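Side-chain contacts in rRNA adenine N-6-methyltransferase (Saccharopolyspora erythraea, PDB 6NVM), which dimethylates adenine 2085 of 23S rRNA with S-adenosyl-L-methionine, lowering ribosome affinity for macrolide, lincosamide and streptogramin B antibiotics: residues V74-P79 with R86-R91; V95-I100 with K106-K111. All coordinates share one frame; numbering follows the deposited sequence. Where two conformers were deposited one is given.

How the contacts relate
Contacts 1 and 2 come in series along the chain, and their centres lie about 10 Å apart. Contact 1 packs helix 83-89 against strand 73-77, and contact 2 packs helix 102-111 against strand 94-98. The two strands are parallel neighbours in the seven-stranded mixed sheet, and a backbone bond from Glu76 N to Thr96 O (2.8 Å) joins them. Helix 83-89 leads from the first strand to the second, so the contacts belong to consecutive beta-alpha-beta units of the Rossmann-like methyltransferase domain. Each first segment runs on past its strand to a predicted S-adenosyl-L-methionine residue, Gly78 in contact 1 and Glu99 in contact 2, so these strand ends together probably help line the cofactor site.

Contact 1 of 2, residues V74-P79 with R86-R91; sequences VLEAGP and RELADR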
ATOM      1  N   VAL A  74      13.373  -6.409   7.910  1.00 26.11           N
ATOM      2  CA  VAL A  74      12.141  -6.714   7.193  1.00 27.34           C
ATOM      3  C   VAL A  74      11.194  -7.447   8.130  1.00 25.97           C
ATOM      4  O   VAL A  74      11.616  -8.328   8.888  1.00 27.69           O
ATOM      5  CB  VAL A  74      12.417  -7.571   5.938  1.00 29.32           C
ATOM      6  CG1 VAL A  74      11.106  -7.976   5.249  1.00 32.85           C
ATOM      7  CG2 VAL A  74      13.324  -6.825   4.977  1.00 30.52           C
ATOM      8  N   LEU A  75       9.915  -7.086   8.076  1.00 25.10           N
ATOM      9  CA  LEU A  75       8.851  -7.885   8.668  1.00 23.89           C
ATOM     10  C   LEU A  75       8.069  -8.558   7.548  1.00 25.36           C
ATOM     11  O   LEU A  75       7.763  -7.928   6.531  1.00 28.77           O
ATOM     12  CB  LEU A  75       7.914  -7.029   9.530  1.00 25.48           C
ATOM     13  CG  LEU A  75       8.342  -6.824  10.984  1.00 30.18           C
ATOM     14  CD1 LEU A  75       9.677  -6.115  11.073  1.00 33.12           C
ATOM     15  CD2 LEU A  75       7.269  -6.047  11.747  1.00 31.71           C
ATOM     16  N   GLU A  76       7.761  -9.846   7.727  1.00 25.07           N
ATOM     17  CA  GLU A  76       7.053 -10.614   6.713  1.00 25.86           C
ATOM     18  C   GLU A  76       5.803 -11.252   7.300  1.00 25.56           C
ATOM     19  O   GLU A  76       5.823 -11.773   8.419  1.00 28.04           O
ATOM     20  CB  GLU A  76       7.941 -11.715   6.097  1.00 26.24           C
ATOM     21  CG  GLU A  76       7.235 -12.496   4.991  1.00 28.17           C
ATOM     22  CD  GLU A  76       8.031 -13.685   4.486  1.00 31.81           C
ATOM     23  OE1 GLU A  76       8.893 -14.193   5.233  1.00 31.67           O
ATOM     24  OE2 GLU A  76       7.791 -14.109   3.334  1.00 29.83           O
ATOM     25  N   ALA A  77       4.724 -11.225   6.524  1.00 27.90           N
ATOM     26  CA  ALA A  77       3.481 -11.896   6.868  1.00 29.64           C
ATOM     27  C   ALA A  77       3.089 -12.826   5.729  1.00 30.30           C
ATOM     28  O   ALA A  77       3.430 -12.584   4.565  1.00 32.24           O
ATOM     29  CB  ALA A  77       2.352 -10.884   7.145  1.00 32.83           C
ATOM     30  N   GLY A  78       2.364 -13.890   6.068  1.00 33.10           N
ATOM     31  CA  GLY A  78       2.041 -14.932   5.114  1.00 34.82           C
ATOM     32  C   GLY A  78       3.274 -15.551   4.478  1.00 34.03           C
ATOM     33  O   GLY A  78       3.403 -15.614   3.249  1.00 36.15           O
ATOM     34  N   PRO A  79       4.210 -16.028   5.306  1.00 34.44           N
ATOM     35  CA  PRO A  79       5.464 -16.570   4.754  1.00 32.51           C
ATOM     36  C   PRO A  79       5.300 -17.866   3.982  1.00 37.73           C
ATOM     37  O   PRO A  79       6.145 -18.162   3.124  1.00 36.51           O
ATOM     38  CB  PRO A  79       6.338 -16.775   5.998  1.00 32.93           C
ATOM     39  CG  PRO A  79       5.371 -16.926   7.130  1.00 36.48           C
ATOM     40  CD  PRO A  79       4.207 -16.033   6.782  1.00 34.51           C
ATOM     41  N   ARG A  86      13.828 -16.692   2.415  1.00 24.47           N
ATOM     42  CA  ARG A  86      15.259 -16.870   2.164  1.00 26.01           C
ATOM     43  C   ARG A  86      15.811 -15.749   1.293  1.00 26.55           C
ATOM     44  O   ARG A  86      16.905 -15.225   1.545  1.00 28.33           O
ATOM     45  CB  ARG A  86      15.508 -18.215   1.486  1.00 29.50           C
ATOM     46  CG  ARG A  86      15.067 -19.441   2.281  1.00 29.30           C
ATOM     47  CD  ARG A  86      15.116 -20.698   1.408  1.00 30.17           C
ATOM     48  NE  ARG A  86      14.382 -21.822   1.994  1.00 29.81           N
ATOM     49  CZ  ARG A  86      14.927 -22.820   2.678  1.00 31.53           C
ATOM     50  NH1 ARG A  86      16.240 -22.879   2.875  1.00 34.72           N
ATOM     51  NH2 ARG A  86      14.151 -23.785   3.157  1.00 29.22           N
ATOM     52  N   GLU A  87      15.067 -15.368   0.255  1.00 27.82           N
ATOM     53  CA  GLU A  87      15.558 -14.342  -0.655  1.00 27.23           C
ATOM     54  C   GLU A  87      15.537 -12.961  -0.016  1.00 28.30           C
ATOM     55  O   GLU A  87      16.410 -12.134  -0.307  1.00 30.37           O
ATOM     56  CB  GLU A  87      14.753 -14.391  -1.951  1.00 31.22           C
ATOM     57  CG  GLU A  87      14.909 -15.764  -2.606  1.00 35.95           C
ATOM     58  CD  GLU A  87      14.473 -15.818  -4.049  1.00 40.11           C
ATOM     59  OE1 GLU A  87      14.359 -14.747  -4.686  1.00 39.71           O
ATOM     60  OE2 GLU A  87      14.252 -16.950  -4.542  1.00 39.98           O
ATOM     61  N   LEU A  88      14.579 -12.700   0.877  1.00 25.97           N
ATOM     62  CA  LEU A  88      14.608 -11.467   1.650  1.00 24.96           C
ATOM     63  C   LEU A  88      15.802 -11.436   2.595  1.00 25.19           C
ATOM     64  O   LEU A  88      16.460 -10.397   2.740  1.00 24.13           O
ATOM     65  CB  LEU A  88      13.318 -11.315   2.450  1.00 25.30           C
ATOM     66  CG  LEU A  88      12.013 -11.321   1.666  1.00 25.12           C
ATOM     67  CD1 LEU A  88      10.836 -11.351   2.632  1.00 26.35           C
ATOM     68  CD2 LEU A  88      11.943 -10.116   0.751  1.00 27.76           C
ATOM     69  N   ALA A  89      16.081 -12.559   3.260  1.00 26.56           N
ATOM     70  CA  ALA A  89      17.180 -12.622   4.218  1.00 26.90           C
ATOM     71  C   ALA A  89      18.545 -12.477   3.556  1.00 29.55           C
ATOM     72  O   ALA A  89      19.496 -12.049   4.218  1.00 30.48           O
ATOM     73  CB  ALA A  89      17.123 -13.933   4.999  1.00 25.88           C
ATOM     74  N   ASP A  90      18.657 -12.805   2.266  1.00 29.47           N
ATOM     75  CA  ASP A  90      19.896 -12.592   1.529  1.00 30.73           C
ATOM     76  C   ASP A  90      20.223 -11.117   1.333  1.00 34.41           C
ATOM     77  O   ASP A  90      21.388 -10.776   1.095  1.00 35.81           O
ATOM     78  CB  ASP A  90      19.816 -13.243   0.147  1.00 33.39           C
ATOM     79  CG  ASP A  90      19.993 -14.746   0.185  1.00 40.14           C
ATOM     80  OD1 ASP A  90      20.471 -15.270   1.210  1.00 41.69           O
ATOM     81  OD2 ASP A  90      19.666 -15.396  -0.834  1.00 42.05           O
ATOM     82  N   ARG A  91      19.223 -10.242   1.399  1.00 27.57           N
ATOM     83  CA  ARG A  91      19.388  -8.841   1.043  1.00 29.18           C
ATOM     84  C   ARG A  91      19.236  -7.885   2.216  1.00 30.81           C
ATOM     85  O   ARG A  91      19.835  -6.808   2.195  1.00 32.69           O
ATOM     86  CB  ARG A  91      18.368  -8.458  -0.039  1.00 30.52           C
ATOM     87  CG  ARG A  91      18.504  -9.252  -1.342  1.00 33.26           C
ATOM     88  CD  ARG A  91      17.243  -9.137  -2.201  1.00 37.37           C
ATOM     89  NE  ARG A  91      17.443  -9.643  -3.562  1.00 38.80           N
ATOM     90  CZ  ARG A  91      17.421 -10.929  -3.906  1.00 40.81           C
ATOM     91  NH1 ARG A  91      17.220 -11.872  -2.994  1.00 36.68           N
ATOM     92  NH2 ARG A  91      17.613 -11.279  -5.172  1.00 43.75           N
TER
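Glu76 OE1, in the carboxylate that faces Leu88, is held by Thr85 OG1, at the residue just before the helical segment; a second bond, with Ser97 OG on the adjacent strand, depends on which of two serine conformers is taken and is doubtful. Across the contact the same carboxylate meets only a methyl group. Leu88 CD1 stands 4.1 Å from Glu76 CD and 4.2 Å from Glu76 OE2. It lies almost on the perpendicular to the carboxylate plane at CD, so the approach is over a face. Glu76 reaches this place with CG anti to its backbone nitrogen (chi1 -178°) and an extended chain beyond. The second partner of the methyl is aliphatic: Val74 CG1 lies 4.3 Å from Leu88 CD1. Leu88 thus touches two residues whose CB atoms both point to the helix from one face of the strand. The backbones come nearest between Leu88 CA and Val74 CA, 7.7 Å apart. Leu68, Val95 and Val138 also touch Leu88, a helix residue packed on the sheet.

Within 86-91, Arg91 NH1 bonds to Glu87 O at 2.8 Å. The bond is moderately bent (147° at the hydrogen); the acceptor lies near the guanidinium plane, whereas the donor sits 36° above the carbonyl plane.

No hydrogen bond crosses between the two segments, and they bury just 120 Å² together. The chemistry is consequently divided: Thr85 holds the carboxylate at OE1 while hydrocarbon covers a face. Burial beside a methyl would probably raise the cost of a negative charge; the threonine hydroxyl would partly repay it and would probably help to hold the acid's orientation, just ahead of Gly78.

Contact 2 of 2, residues V95-I100 with K106-K111; sequences VTSYEI and KSLREK
Leu108 and Ser97 both carry their side chains anti to their own backbone nitrogens. In Leu108 this first torsion (chi1 -177°) takes CG toward the strand, and the next (chi2 67°) turns CD2 to the front, where it stops 4.0 Å from Ser97 OG. Its other methyl is well behind, with Leu108 CD1 5.7 Å from Ser97 OG, so a single branch does the touching. Ser97 was deposited in two conformers, and this approach holds for the one described here. The methyl thus packs against an oxygen whose polar need is, in this conformer, met outside the two segments.

Glu99, two residues further on, supplies the remaining contact through its aliphatic base: Glu99 CB lies 4.5 Å from Leu108 CD2. The chain then bends, and the acid stays farther off, with Glu99 OE1 5.4 Å from Leu108 CD2. The carboxylate has its polar partner in the following turn, where Asp101 N bonds to OE2. Leu108 is buried, with Pro79 and Val120 also touching it.

Nothing polar joins the two segments, and only 93 Å² is buried between them. The nearest backbone pair is Glu99 CA and Leu108 CA, 8.4 Å apart, a spacing that the leucine side chain bridges. Arg109 NH2 bonds to Val120 O, and in the conformer described Lys111 forms a salt bridge with Glu81.

The geometry is that of a strand and the helix following it in a beta-alpha-beta unit. In class I methyltransferases an acidic residue at the end of the second strand commonly binds the cofactor ribose; Glu99, a predicted S-adenosyl-L-methionine residue, is in the position consistent with that role.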
ATOM      1  N   VAL A  95      15.115 -10.800   8.867  1.00 25.98           N
ATOM      2  CA  VAL A  95      13.706 -10.974   8.548  1.00 26.47           C
ATOM      3  C   VAL A  95      13.009 -11.535   9.776  1.00 28.14           C
ATOM      4  O   VAL A  95      13.467 -12.524  10.363  1.00 28.00           O
ATOM      5  CB  VAL A  95      13.490 -11.907   7.341  1.00 26.91           C
ATOM      6  CG1 VAL A  95      11.998 -12.024   7.022  1.00 28.29           C
ATOM      7  CG2 VAL A  95      14.273 -11.416   6.134  1.00 29.64           C
ATOM      8  N   THR A  96      11.912 -10.901  10.161  1.00 26.42           N
ATOM      9  CA  THR A  96      11.022 -11.414  11.194  1.00 27.26           C
ATOM     10  C   THR A  96       9.747 -11.839  10.483  1.00 27.06           C
ATOM     11  O   THR A  96       9.010 -10.993   9.963  1.00 25.34           O
ATOM     12  CB  THR A  96      10.757 -10.361  12.266  1.00 29.00           C
ATOM     13  OG1 THR A  96      12.005  -9.891  12.781  1.00 30.28           O
ATOM     14  CG2 THR A  96       9.936 -10.948  13.400  1.00 28.40           C
ATOM     15  N   SER A  97       9.476 -13.140  10.498  0.51 26.71           N
ATOM     16  CA  SER A  97       8.425 -13.755   9.697  0.51 27.61           C
ATOM     17  C   SER A  97       7.322 -14.258  10.620  0.51 27.85           C
ATOM     18  O   SER A  97       7.578 -15.082  11.505  0.51 28.24           O
ATOM     19  CB  SER A  97       9.006 -14.902   8.868  0.51 29.22           C
ATOM     20  OG  SER A  97       8.029 -15.490   8.042  0.51 30.96           O
ATOM     21  N   TYR A  98       6.098 -13.780  10.403  1.00 25.78           N
ATOM     22  CA  TYR A  98       4.969 -14.106  11.258  1.00 26.70           C
ATOM     23  C   TYR A  98       4.169 -15.273  10.695  1.00 29.30           C
ATOM     24  O   TYR A  98       3.731 -15.241   9.541  1.00 32.09           O
ATOM     25  CB  TYR A  98       4.067 -12.881  11.430  1.00 26.74           C
ATOM     26  CG  TYR A  98       4.685 -11.868  12.356  1.00 25.95           C
ATOM     27  CD1 TYR A  98       5.700 -11.025  11.915  1.00 28.14           C
ATOM     28  CD2 TYR A  98       4.284 -11.776  13.681  1.00 30.34           C
ATOM     29  CE1 TYR A  98       6.287 -10.115  12.766  1.00 29.16           C
ATOM     30  CE2 TYR A  98       4.868 -10.863  14.542  1.00 31.02           C
ATOM     31  CZ  TYR A  98       5.865 -10.036  14.076  1.00 30.07           C
ATOM     32  OH  TYR A  98       6.453  -9.122  14.916  1.00 32.83           O
ATOM     33  N   GLU A  99       3.965 -16.295  11.523  1.00 26.92           N
ATOM     34  CA  GLU A  99       3.129 -17.435  11.170  1.00 29.79           C
ATOM     35  C   GLU A  99       2.176 -17.702  12.325  1.00 31.27           C
ATOM     36  O   GLU A  99       2.613 -18.053  13.424  1.00 28.62           O
ATOM     37  CB  GLU A  99       3.983 -18.666  10.864  1.00 29.86           C
ATOM     38  CG  GLU A  99       3.182 -19.940  10.671  1.00 33.63           C
ATOM     39  CD  GLU A  99       2.035 -19.747   9.705  1.00 38.44           C
ATOM     40  OE1 GLU A  99       2.298 -19.383   8.538  1.00 38.80           O
ATOM     41  OE2 GLU A  99       0.871 -19.938  10.114  1.00 36.80           O
ATOM     42  N   ILE A 100       0.873 -17.533  12.078  1.00 31.90           N
ATOM     43  CA  ILE A 100      -0.092 -17.606  13.169  1.00 28.65           C
ATOM     44  C   ILE A 100      -0.309 -19.043  13.636  1.00 28.74           C
ATOM     45  O   ILE A 100      -0.647 -19.273  14.805  1.00 28.86           O
ATOM     46  CB  ILE A 100      -1.419 -16.950  12.737  1.00 31.59           C
ATOM     47  CG1 ILE A 100      -2.316 -16.711  13.950  1.00 36.54           C
ATOM     48  CG2 ILE A 100      -2.131 -17.814  11.703  1.00 32.39           C
ATOM     49  CD1 ILE A 100      -3.556 -15.871  13.647  1.00 39.85           C
ATOM     50  N   LYS A 106       6.508 -23.799  13.824  1.00 31.31           N
ATOM     51  CA  LYS A 106       7.620 -24.659  14.221  1.00 38.33           C
ATOM     52  C   LYS A 106       8.323 -25.263  13.010  1.00 35.49           C
ATOM     53  O   LYS A 106       9.558 -25.283  12.947  1.00 33.46           O
ATOM     54  CB  LYS A 106       7.119 -25.764  15.154  1.00 47.43           C
ATOM     55  CG  LYS A 106       6.784 -25.279  16.558  1.00 60.55           C
ATOM     56  CD  LYS A 106       6.413 -26.435  17.478  1.00 74.39           C
ATOM     57  CE  LYS A 106       4.923 -26.740  17.429  1.00 84.33           C
ATOM     58  NZ  LYS A 106       4.114 -25.689  18.113  1.00 87.97           N
ATOM     59  N   SER A 107       7.562 -25.760  12.032  1.00 37.96           N
ATOM     60  CA  SER A 107       8.210 -26.373  10.875  1.00 40.90           C
ATOM     61  C   SER A 107       8.935 -25.324  10.040  1.00 37.19           C
ATOM     62  O   SER A 107      10.030 -25.581   9.522  1.00 31.88           O
ATOM     63  CB  SER A 107       7.189 -27.132  10.029  1.00 45.78           C
ATOM     64  OG  SER A 107       6.361 -26.247   9.305  1.00 51.90           O
ATOM     65  N   LEU A 108       8.347 -24.131   9.906  1.00 33.39           N
ATOM     66  CA  LEU A 108       9.023 -23.055   9.192  1.00 32.40           C
ATOM     67  C   LEU A 108      10.317 -22.671   9.895  1.00 30.43           C
ATOM     68  O   LEU A 108      11.362 -22.503   9.254  1.00 29.05           O
ATOM     69  CB  LEU A 108       8.092 -21.844   9.079  1.00 31.80           C
ATOM     70  CG  LEU A 108       8.625 -20.645   8.297  1.00 32.09           C
ATOM     71  CD1 LEU A 108       8.769 -21.001   6.829  1.00 35.53           C
ATOM     72  CD2 LEU A 108       7.701 -19.436   8.470  1.00 33.45           C
ATOM     73  N   ARG A 109      10.264 -22.535  11.218  1.00 29.66           N
ATOM     74  CA  ARG A 109      11.457 -22.194  11.984  1.00 31.90           C
ATOM     75  C   ARG A 109      12.577 -23.198  11.728  1.00 32.81           C
ATOM     76  O   ARG A 109      13.728 -22.810  11.488  1.00 36.03           O
ATOM     77  CB  ARG A 109      11.097 -22.125  13.470  1.00 31.77           C
ATOM     78  CG  ARG A 109      12.210 -21.659  14.386  1.00 37.97           C
ATOM     79  CD  ARG A 109      11.705 -21.480  15.824  1.00 38.31           C
ATOM     80  NE  ARG A 109      10.715 -20.399  15.930  1.00 34.86           N
ATOM     81  CZ  ARG A 109       9.527 -20.498  16.521  1.00 32.21           C
ATOM     82  NH1 ARG A 109       9.142 -21.629  17.098  1.00 31.25           N
ATOM     83  NH2 ARG A 109       8.714 -19.444  16.551  1.00 33.36           N
ATOM     84  N   GLU A 110      12.256 -24.494  11.728  1.00 33.51           N
ATOM     85  CA  GLU A 110      13.276 -25.508  11.467  1.00 33.75           C
ATOM     86  C   GLU A 110      13.747 -25.460  10.018  1.00 34.70           C
ATOM     87  O   GLU A 110      14.948 -25.581   9.745  1.00 33.81           O
ATOM     88  CB  GLU A 110      12.734 -26.898  11.809  1.00 39.46           C
ATOM     89  CG  GLU A 110      13.750 -28.032  11.653  1.00 56.52           C
ATOM     90  CD  GLU A 110      14.963 -27.873  12.562  1.00 67.16           C
ATOM     91  OE1 GLU A 110      14.828 -27.257  13.643  1.00 68.71           O
ATOM     92  OE2 GLU A 110      16.055 -28.361  12.188  1.00 70.68           O
ATOM     93  N   LYS A 111      12.817 -25.295   9.072  0.64 35.68           N
ATOM     94  CA  LYS A 111      13.195 -25.224   7.662  0.64 37.48           C
ATOM     95  C   LYS A 111      14.199 -24.107   7.405  0.64 35.32           C
ATOM     96  O   LYS A 111      15.097 -24.250   6.565  0.64 35.10           O
ATOM     97  CB  LYS A 111      11.956 -25.016   6.790  0.64 40.31           C
ATOM     98  CG  LYS A 111      11.207 -26.286   6.448  0.64 44.05           C
ATOM     99  CD  LYS A 111       9.866 -25.997   5.784  0.64 48.32           C
ATOM    100  CE  LYS A 111      10.031 -25.216   4.492  0.64 50.18           C
ATOM    101  NZ  LYS A 111       8.745 -25.063   3.752  0.64 51.02           N
TER